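Local coordinates for sulfoquinovosidase (Escherichia coli, PDB 5AED), which hydrolyses sulfoquinovosyl diacylglycerides and simple sulfoquinovosides to release sulfoquinovose, as a retaining glycoside hydrolase of family 31, at residues D376-E381 and T414-G419. Residues are numbered along the deposited sequence; the frame is centred on the assembly and turned at random.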
ATOM      1  N   ASP A 376     -16.330  -7.150  14.302  1.00 39.49           N
ATOM      2  CA  ASP A 376     -16.497  -8.258  13.330  1.00 40.51           C
ATOM      3  C   ASP A 376     -17.148  -7.754  12.071  1.00 38.91           C
ATOM      4  O   ASP A 376     -18.372  -7.843  11.882  1.00 38.38           O
ATOM      5  CB  ASP A 376     -17.281  -9.442  13.930  1.00 42.31           C
ATOM      6  CG  ASP A 376     -17.140 -10.721  13.130  1.00 43.01           C
ATOM      7  OD1 ASP A 376     -16.745 -10.712  11.940  1.00 46.56           O
ATOM      8  OD2 ASP A 376     -17.420 -11.785  13.721  1.00 45.66           O
ATOM      9  N   LEU A 377     -16.301  -7.280  11.165  1.00 36.55           N
ATOM     10  CA  LEU A 377     -16.758  -6.815   9.872  1.00 38.40           C
ATOM     11  C   LEU A 377     -17.416  -7.890   8.988  1.00 38.04           C
ATOM     12  O   LEU A 377     -18.045  -7.544   8.002  1.00 37.48           O
ATOM     13  CB  LEU A 377     -15.624  -6.108   9.118  1.00 39.79           C
ATOM     14  CG  LEU A 377     -14.983  -4.942   9.882  1.00 41.56           C
ATOM     15  CD1 LEU A 377     -13.770  -4.434   9.130  1.00 41.44           C
ATOM     16  CD2 LEU A 377     -15.997  -3.829  10.094  1.00 45.17           C
ATOM     17  N   THR A 378     -17.262  -9.175   9.310  1.00 38.03           N
ATOM     18  CA  THR A 378     -18.029 -10.220   8.588  1.00 38.44           C
ATOM     19  C   THR A 378     -19.483 -10.368   9.096  1.00 42.60           C
ATOM     20  O   THR A 378     -20.269 -11.094   8.485  1.00 37.49           O
ATOM     21  CB  THR A 378     -17.354 -11.606   8.647  1.00 38.94           C
ATOM     22  OG1 THR A 378     -17.679 -12.247   9.892  1.00 39.04           O
ATOM     23  CG2 THR A 378     -15.769 -11.506   8.451  1.00 35.48           C
ATOM     24  N   ASN A 379     -19.808  -9.750  10.236  1.00 44.06           N
ATOM     25  CA  ASN A 379     -21.172  -9.758  10.782  1.00 46.21           C
ATOM     26  C   ASN A 379     -21.917  -8.645  10.053  1.00 43.54           C
ATOM     27  O   ASN A 379     -21.566  -7.491  10.197  1.00 40.14           O
ATOM     28  CB  ASN A 379     -21.077  -9.528  12.288  1.00 54.30           C
ATOM     29  CG  ASN A 379     -22.426  -9.525  13.013  1.00 53.00           C
ATOM     30  OD1 ASN A 379     -23.479  -9.226  12.437  1.00 52.94           O
ATOM     31  ND2 ASN A 379     -22.363  -9.779  14.316  1.00 47.54           N
ATOM     32  N   PRO A 380     -22.915  -8.982   9.227  1.00 46.23           N
ATOM     33  CA  PRO A 380     -23.626  -7.951   8.423  1.00 43.00           C
ATOM     34  C   PRO A 380     -24.073  -6.715   9.222  1.00 45.13           C
ATOM     35  O   PRO A 380     -23.925  -5.571   8.772  1.00 51.02           O
ATOM     36  CB  PRO A 380     -24.868  -8.697   7.921  1.00 46.62           C
ATOM     37  CG  PRO A 380     -24.540 -10.147   8.006  1.00 47.73           C
ATOM     38  CD  PRO A 380     -23.489 -10.335   9.052  1.00 48.30           C
ATOM     39  N   GLU A 381     -24.593  -6.954  10.415  1.00 49.07           N
ATOM     40  CA  GLU A 381     -25.116  -5.874  11.221  1.00 50.77           C
ATOM     41  C   GLU A 381     -24.057  -5.180  12.058  1.00 43.99           C
ATOM     42  O   GLU A 381     -24.206  -4.005  12.303  1.00 45.04           O
ATOM     43  CB  GLU A 381     -26.366  -6.298  11.993  1.00 57.24           C
ATOM     44  CG  GLU A 381     -26.224  -7.343  13.074  1.00 69.12           C
ATOM     45  CD  GLU A 381     -27.439  -7.354  14.029  1.00 78.34           C
ATOM     46  OE1 GLU A 381     -27.850  -6.267  14.539  1.00 80.90           O
ATOM     47  OE2 GLU A 381     -27.986  -8.457  14.281  1.00 69.27           O
ATOM     48  N   THR A 414      -8.931 -15.579  16.260  1.00 40.63           N
ATOM     49  CA  THR A 414     -10.306 -15.098  16.363  1.00 41.09           C
ATOM     50  C   THR A 414     -11.277 -16.091  15.698  1.00 42.58           C
ATOM     51  O   THR A 414     -10.857 -16.923  14.900  1.00 47.67           O
ATOM     52  CB  THR A 414     -10.500 -13.721  15.671  1.00 45.69           C
ATOM     53  OG1 THR A 414      -9.902 -13.731  14.363  1.00 40.78           O
ATOM     54  CG2 THR A 414      -9.884 -12.637  16.491  1.00 46.77           C
ATOM     55  N   TYR A 415     -12.563 -15.985  16.035  1.00 43.09           N
ATOM     56  CA  TYR A 415     -13.672 -16.752  15.424  1.00 45.23           C
ATOM     57  C   TYR A 415     -14.704 -15.737  14.943  1.00 41.12           C
ATOM     58  O   TYR A 415     -15.115 -14.891  15.712  1.00 42.79           O
ATOM     59  CB  TYR A 415     -14.260 -17.789  16.417  1.00 48.43           C
ATOM     60  CG  TYR A 415     -13.236 -18.853  16.757  1.00 49.03           C
ATOM     61  CD1 TYR A 415     -12.209 -18.584  17.662  1.00 50.00           C
ATOM     62  CD2 TYR A 415     -13.217 -20.076  16.100  1.00 56.26           C
ATOM     63  CE1 TYR A 415     -11.209 -19.518  17.931  1.00 53.77           C
ATOM     64  CE2 TYR A 415     -12.220 -21.026  16.371  1.00 58.43           C
ATOM     65  CZ  TYR A 415     -11.221 -20.739  17.284  1.00 57.40           C
ATOM     66  OH  TYR A 415     -10.226 -21.641  17.566  1.00 60.85           O
ATOM     67  N   LEU A 416     -15.042 -15.800  13.657  1.00 39.41           N
ATOM     68  CA  LEU A 416     -15.802 -14.765  12.969  1.00 40.50           C
ATOM     69  C   LEU A 416     -17.196 -15.257  12.590  1.00 41.60           C
ATOM     70  O   LEU A 416     -17.407 -16.433  12.332  1.00 39.71           O
ATOM     71  CB  LEU A 416     -15.098 -14.320  11.672  1.00 42.82           C
ATOM     72  CG  LEU A 416     -13.723 -13.631  11.702  1.00 43.80           C
ATOM     73  CD1 LEU A 416     -13.677 -12.560  12.778  1.00 44.36           C
ATOM     74  CD2 LEU A 416     -12.585 -14.626  11.910  1.00 44.11           C
ATOM     75  N   HIS A 417     -18.109 -14.302  12.457  1.00 44.77           N
ATOM     76  CA  HIS A 417     -19.535 -14.540  12.234  1.00 43.66           C
ATOM     77  C   HIS A 417     -19.829 -15.304  10.957  1.00 51.46           C
ATOM     78  O   HIS A 417     -20.817 -16.003  10.880  1.00 54.62           O
ATOM     79  CB  HIS A 417     -20.243 -13.199  12.202  1.00 45.86           C
ATOM     80  CG  HIS A 417     -21.731 -13.293  12.152  1.00 54.99           C
ATOM     81  ND1 HIS A 417     -22.429 -13.408  10.966  1.00 57.46           N
ATOM     82  CD2 HIS A 417     -22.656 -13.287  13.142  1.00 55.72           C
ATOM     83  CE1 HIS A 417     -23.724 -13.462  11.226  1.00 58.47           C
ATOM     84  NE2 HIS A 417     -23.886 -13.395  12.539  1.00 58.95           N
ATOM     85  N   ASN A 418     -18.991 -15.155   9.939  1.00 50.97           N
ATOM     86  CA  ASN A 418     -19.211 -15.831   8.658  1.00 46.41           C
ATOM     87  C   ASN A 418     -18.665 -17.246   8.662  1.00 44.38           C
ATOM     88  O   ASN A 418     -18.795 -17.961   7.699  1.00 46.51           O
ATOM     89  CB  ASN A 418     -18.606 -15.019   7.519  1.00 43.10           C
ATOM     90  CG  ASN A 418     -17.052 -15.072   7.482  1.00 43.98           C
ATOM     91  OD1 ASN A 418     -16.365 -15.532   8.417  1.00 39.08           O
ATOM     92  ND2 ASN A 418     -16.504 -14.586   6.373  1.00 41.83           N
ATOM     93  N   GLY A 419     -17.998 -17.632   9.725  1.00 42.87           N
ATOM     94  CA  GLY A 419     -17.515 -18.999   9.846  1.00 43.72           C
ATOM     95  C   GLY A 419     -16.254 -19.369   9.092  1.00 43.54           C
ATOM     96  O   GLY A 419     -15.886 -20.553   9.070  1.00 40.60           O
TER
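Asp376 OD2 takes the backbone N-H of His417 at 2.9 Å, on the syn side of the carboxylate and slightly out of its plane. With Asp376 CG anti to the backbone N (chi1 -164°), the carboxylate reaches across to the turn 416-419. The other oxygen faces back into its own segment: Asp376 OD1 accepts from Thr378 N in an Asx turn and from Thr378 OG1 at 2.7 Å, both from one face of the carboxylate plane. That second bond commits the threonine proton to Asp376, and Thr378 OG1 in turn accepts from Asn418 N at 3.2 Å, with a bent N-H...O angle of 137°. Leu416 CD1 rests beside the carboxylate, 3.7 Å from Asp376 OD1. Thr378 lies crosswise to Asn418, Thr378 CB and CG2 meeting the amide, whose OD1 is bonded to Val420 N. The Asn379 amide is stacked over one face of the His417 imidazole, the planes 19° apart and Asn379 CG above the ring but displaced from its centre; Asn379 CB adds an off-centre CH-pi contact. Pro380 CD meets the same ring obliquely, 3.8 Å from His417 ND1. Asn379 OD1 meanwhile N-caps helix 380-395 by accepting from Glu381 N. The contact thus joins two type I turns of the family 31 TIM-barrel domain, one leading into that helix, the other preceding helix 422-443, whose Met425 and Trp429 also touch Thr378. With an alanine at Asp376, His417 N would probably lose its acceptor, and the Thr378 hydroxyl would be less fixed in its rotation toward Asn418. The buried carboxylate is shared among three donors, its negative charge probably eased by two backbone N-H groups and a hydroxyl that in turn accepts the backbone N-H of Asn418.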